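PDB 4LD1: centrosomal P4.1-associated protein from Danio rerio, which probably binds tubulin and takes part in centriole assembly and elongation, this chain being its C-terminal G-box domain. Local coordinates for residues R137-T141 and A142-R146. Residues are numbered along the deposited sequence; the frame is centred on the assembly and turned at random. Where two conformers were deposited one is given.
Sequences REIHT and ADFKR
A tight β-hairpin joins strand 137-140 to the strand that starts at Phe144, and its first closing bond is Thr141 N to Phe144 O, 2.8 Å. Farther from the turn, Ile139 and Arg146 form an antiparallel hydrogen-bonded pair whose two N-H...O bonds run in both directions. Thr141 suits the turn because its short branched side chain puts a hydroxyl near the backbone two residues ahead: with OG1 held between the backbone N and the carbonyl carbon (chi1 76°), it accepts a bond from Asp143 N at 3.2 Å. The flat Phe144 ring suits its place by offering two faces: Thr141 OG1 lies over the centre of one, 3.5 Å above its plane, and Arg146 NH2 meets the other, offset toward the rim, while Arg146 NE is hydrogen-bonded to Thr156 on the following strand. On the same side Ile139 CG2 lies 3.8 Å from Arg146 CB and approaches the edge of the Phe144 ring near its plane.

The other side carries Glu138, His140 and Lys145. His140 and Lys145, a non-hydrogen-bonded pair, run alongside each other, so that Lys145 CG makes a CH-pi contact over the imidazole face, 4.1 Å from the ring centroid. Glu138, with two carboxylate oxygens, can take the His140 NE2 bond on OE1 (2.6 Å, from above the carboxylate plane) and leave OE2 facing Lys145. The long aliphatic lysine chain suits this place, its methylenes lying against one ring face near the rim; bent at chi3, it stays beside Glu138 OE2 and leaves NZ 3.9 Å away, a long and presumably weak salt bridge. Such hairpin connections, with each strand hydrogen-bonded to its sequence neighbours, are characteristic of the extended antiparallel β-meander of the G-box domain.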
ATOM      1  N   ARG A 137      24.815   3.297   0.125  1.00 19.90           N
ATOM      2  CA  ARG A 137      24.142   2.036  -0.103  1.00 20.92           C
ATOM      3  C   ARG A 137      24.903   0.853   0.445  1.00 20.52           C
ATOM      4  O   ARG A 137      26.130   0.842   0.514  1.00 21.85           O
ATOM      5  CB  ARG A 137      23.932   1.825  -1.594  1.00 25.83           C
ATOM      6  CG  ARG A 137      22.966   2.825  -2.156  1.00 27.65           C
ATOM      7  CD  ARG A 137      22.837   2.703  -3.639  1.00 34.38           C
ATOM      8  NE  ARG A 137      21.763   3.553  -4.124  1.00 43.37           N
ATOM      9  CZ  ARG A 137      21.309   3.535  -5.370  1.00 54.80           C
ATOM     10  NH1 ARG A 137      21.840   2.701  -6.259  1.00 56.78           N
ATOM     11  NH2 ARG A 137      20.322   4.348  -5.726  1.00 57.46           N
ATOM     12  N   GLU A 138      24.142  -0.178   0.758  1.00 23.20           N
ATOM     13  CA  GLU A 138      24.684  -1.425   1.229  1.00 25.06           C
ATOM     14  C   GLU A 138      23.910  -2.517   0.535  1.00 23.02           C
ATOM     15  O   GLU A 138      22.687  -2.452   0.423  1.00 25.64           O
ATOM     16  CB  GLU A 138      24.529  -1.557   2.739  1.00 26.14           C
ATOM     17  CG  GLU A 138      24.927  -2.924   3.291  1.00 29.73           C
ATOM     18  CD  GLU A 138      24.864  -2.981   4.817  1.00 40.34           C
ATOM     19  OE1 GLU A 138      23.793  -3.309   5.372  1.00 49.77           O
ATOM     20  OE2 GLU A 138      25.882  -2.690   5.467  1.00 55.18           O
ATOM     21  N   ILE A 139      24.613  -3.505   0.029  0.72 24.57           N
ATOM     22  CA  ILE A 139      23.992  -4.658  -0.581  0.72 23.45           C
ATOM     23  C   ILE A 139      24.354  -5.931   0.142  0.72 21.04           C
ATOM     24  O   ILE A 139      25.497  -6.104   0.586  0.72 22.76           O
ATOM     25  CB  ILE A 139      24.315  -4.794  -2.092  0.72 29.86           C
ATOM     26  CG1 ILE A 139      23.533  -5.969  -2.688  0.72 42.82           C
ATOM     27  CG2 ILE A 139      25.795  -4.992  -2.319  0.72 27.28           C
ATOM     28  CD1 ILE A 139      23.515  -6.000  -4.199  0.72 50.80           C
ATOM     29  N   HIS A 140      23.370  -6.818   0.256  1.00 22.02           N
ATOM     30  CA  HIS A 140      23.574  -8.138   0.825  1.00 23.12           C
ATOM     31  C   HIS A 140      23.281  -9.134  -0.281  1.00 22.88           C
ATOM     32  O   HIS A 140      22.158  -9.178  -0.777  1.00 26.49           O
ATOM     33  CB  HIS A 140      22.625  -8.351   1.990  1.00 27.46           C
ATOM     34  CG  HIS A 140      22.765  -7.328   3.068  1.00 32.92           C
ATOM     35  ND1 HIS A 140      23.147  -7.650   4.352  1.00 45.22           N
ATOM     36  CD2 HIS A 140      22.578  -5.986   3.060  1.00 44.91           C
ATOM     37  CE1 HIS A 140      23.191  -6.553   5.086  1.00 37.95           C
ATOM     38  NE2 HIS A 140      22.843  -5.532   4.325  1.00 39.06           N
ATOM     39  N   THR A 141      24.300  -9.874  -0.713  1.00 23.41           N
ATOM     40  CA  THR A 141      24.176 -10.875  -1.774  1.00 25.68           C
ATOM     41  C   THR A 141      24.535 -12.247  -1.173  1.00 23.44           C
ATOM     42  O   THR A 141      24.981 -12.351  -0.022  1.00 24.22           O
ATOM     43  CB  THR A 141      25.122 -10.552  -3.016  1.00 20.70           C
ATOM     44  OG1 THR A 141      26.488 -10.866  -2.722  1.00 24.90           O
ATOM     45  CG2 THR A 141      25.067  -9.084  -3.396  1.00 26.86           C
ATOM     46  N   ALA A 142      24.406 -13.298  -1.961  1.00 19.28           N
ATOM     47  CA  ALA A 142      24.864 -14.623  -1.544  1.00 19.89           C
ATOM     48  C   ALA A 142      26.364 -14.676  -1.220  1.00 21.85           C
ATOM     49  O   ALA A 142      26.771 -15.437  -0.356  1.00 30.75           O
ATOM     50  CB  ALA A 142      24.549 -15.629  -2.611  1.00 20.39           C
ATOM     51  N   ASP A 143      27.176 -13.894  -1.926  1.00 21.14           N
ATOM     52  CA  ASP A 143      28.627 -14.010  -1.823  1.00 25.82           C
ATOM     53  C   ASP A 143      29.249 -12.990  -0.877  1.00 28.63           C
ATOM     54  O   ASP A 143      30.367 -13.200  -0.401  1.00 29.21           O
ATOM     55  CB  ASP A 143      29.238 -13.872  -3.211  1.00 32.91           C
ATOM     56  CG  ASP A 143      28.946 -15.075  -4.099  1.00 35.28           C
ATOM     57  OD1 ASP A 143      28.717 -16.184  -3.559  1.00 39.04           O
ATOM     58  OD2 ASP A 143      28.942 -14.906  -5.340  1.00 49.12           O
ATOM     59  N   PHE A 144      28.530 -11.910  -0.594  1.00 26.38           N
ATOM     60  CA  PHE A 144      29.082 -10.843   0.222  1.00 23.68           C
ATOM     61  C   PHE A 144      28.049  -9.831   0.691  1.00 23.77           C
ATOM     62  O   PHE A 144      26.926  -9.785   0.170  1.00 26.50           O
ATOM     63  CB  PHE A 144      30.206 -10.121  -0.539  1.00 26.32           C
ATOM     64  CG  PHE A 144      29.780  -9.527  -1.857  1.00 27.07           C
ATOM     65  CD1 PHE A 144      29.036  -8.364  -1.898  1.00 24.29           C
ATOM     66  CD2 PHE A 144      30.136 -10.127  -3.049  1.00 29.70           C
ATOM     67  CE1 PHE A 144      28.648  -7.806  -3.110  1.00 29.30           C
ATOM     68  CE2 PHE A 144      29.760  -9.579  -4.264  1.00 30.17           C
ATOM     69  CZ  PHE A 144      29.010  -8.414  -4.293  1.00 33.46           C
ATOM     70  N   LYS A 145      28.417  -9.061   1.716  1.00 21.74           N
ATOM     71  CA  LYS A 145      27.735  -7.818   2.077  1.00 25.31           C
ATOM     72  C   LYS A 145      28.701  -6.710   1.717  1.00 24.04           C
ATOM     73  O   LYS A 145      29.893  -6.791   2.044  1.00 27.62           O
ATOM     74  CB  LYS A 145      27.418  -7.764   3.576  1.00 31.40           C
ATOM     75  CG  LYS A 145      26.954  -6.408   4.101  1.00 43.42           C
ATOM     76  CD  LYS A 145      26.739  -6.430   5.632  1.00 55.61           C
ATOM     77  CE  LYS A 145      27.985  -6.075   6.457  1.00 61.62           C
ATOM     78  NZ  LYS A 145      28.929  -5.085   5.824  1.00 59.94           N
ATOM     79  N   ARG A 146      28.242  -5.697   1.019  1.00 24.67           N
ATOM     80  CA  ARG A 146      29.096  -4.625   0.541  1.00 25.01           C
ATOM     81  C   ARG A 146      28.509  -3.289   0.870  1.00 21.88           C
ATOM     82  O   ARG A 146      27.305  -3.093   0.678  1.00 25.43           O
ATOM     83  CB  ARG A 146      29.295  -4.755  -0.964  1.00 26.09           C
ATOM     84  CG  ARG A 146      30.013  -3.606  -1.619  1.00 25.94           C
ATOM     85  CD  ARG A 146      30.273  -3.942  -3.052  1.00 29.69           C
ATOM     86  NE  ARG A 146      31.273  -4.993  -3.154  1.00 32.75           N
ATOM     87  CZ  ARG A 146      31.525  -5.695  -4.253  1.00 34.91           C
ATOM     88  NH1 ARG A 146      30.813  -5.491  -5.352  1.00 41.30           N
ATOM     89  NH2 ARG A 146      32.479  -6.621  -4.243  1.00 39.17           N
TER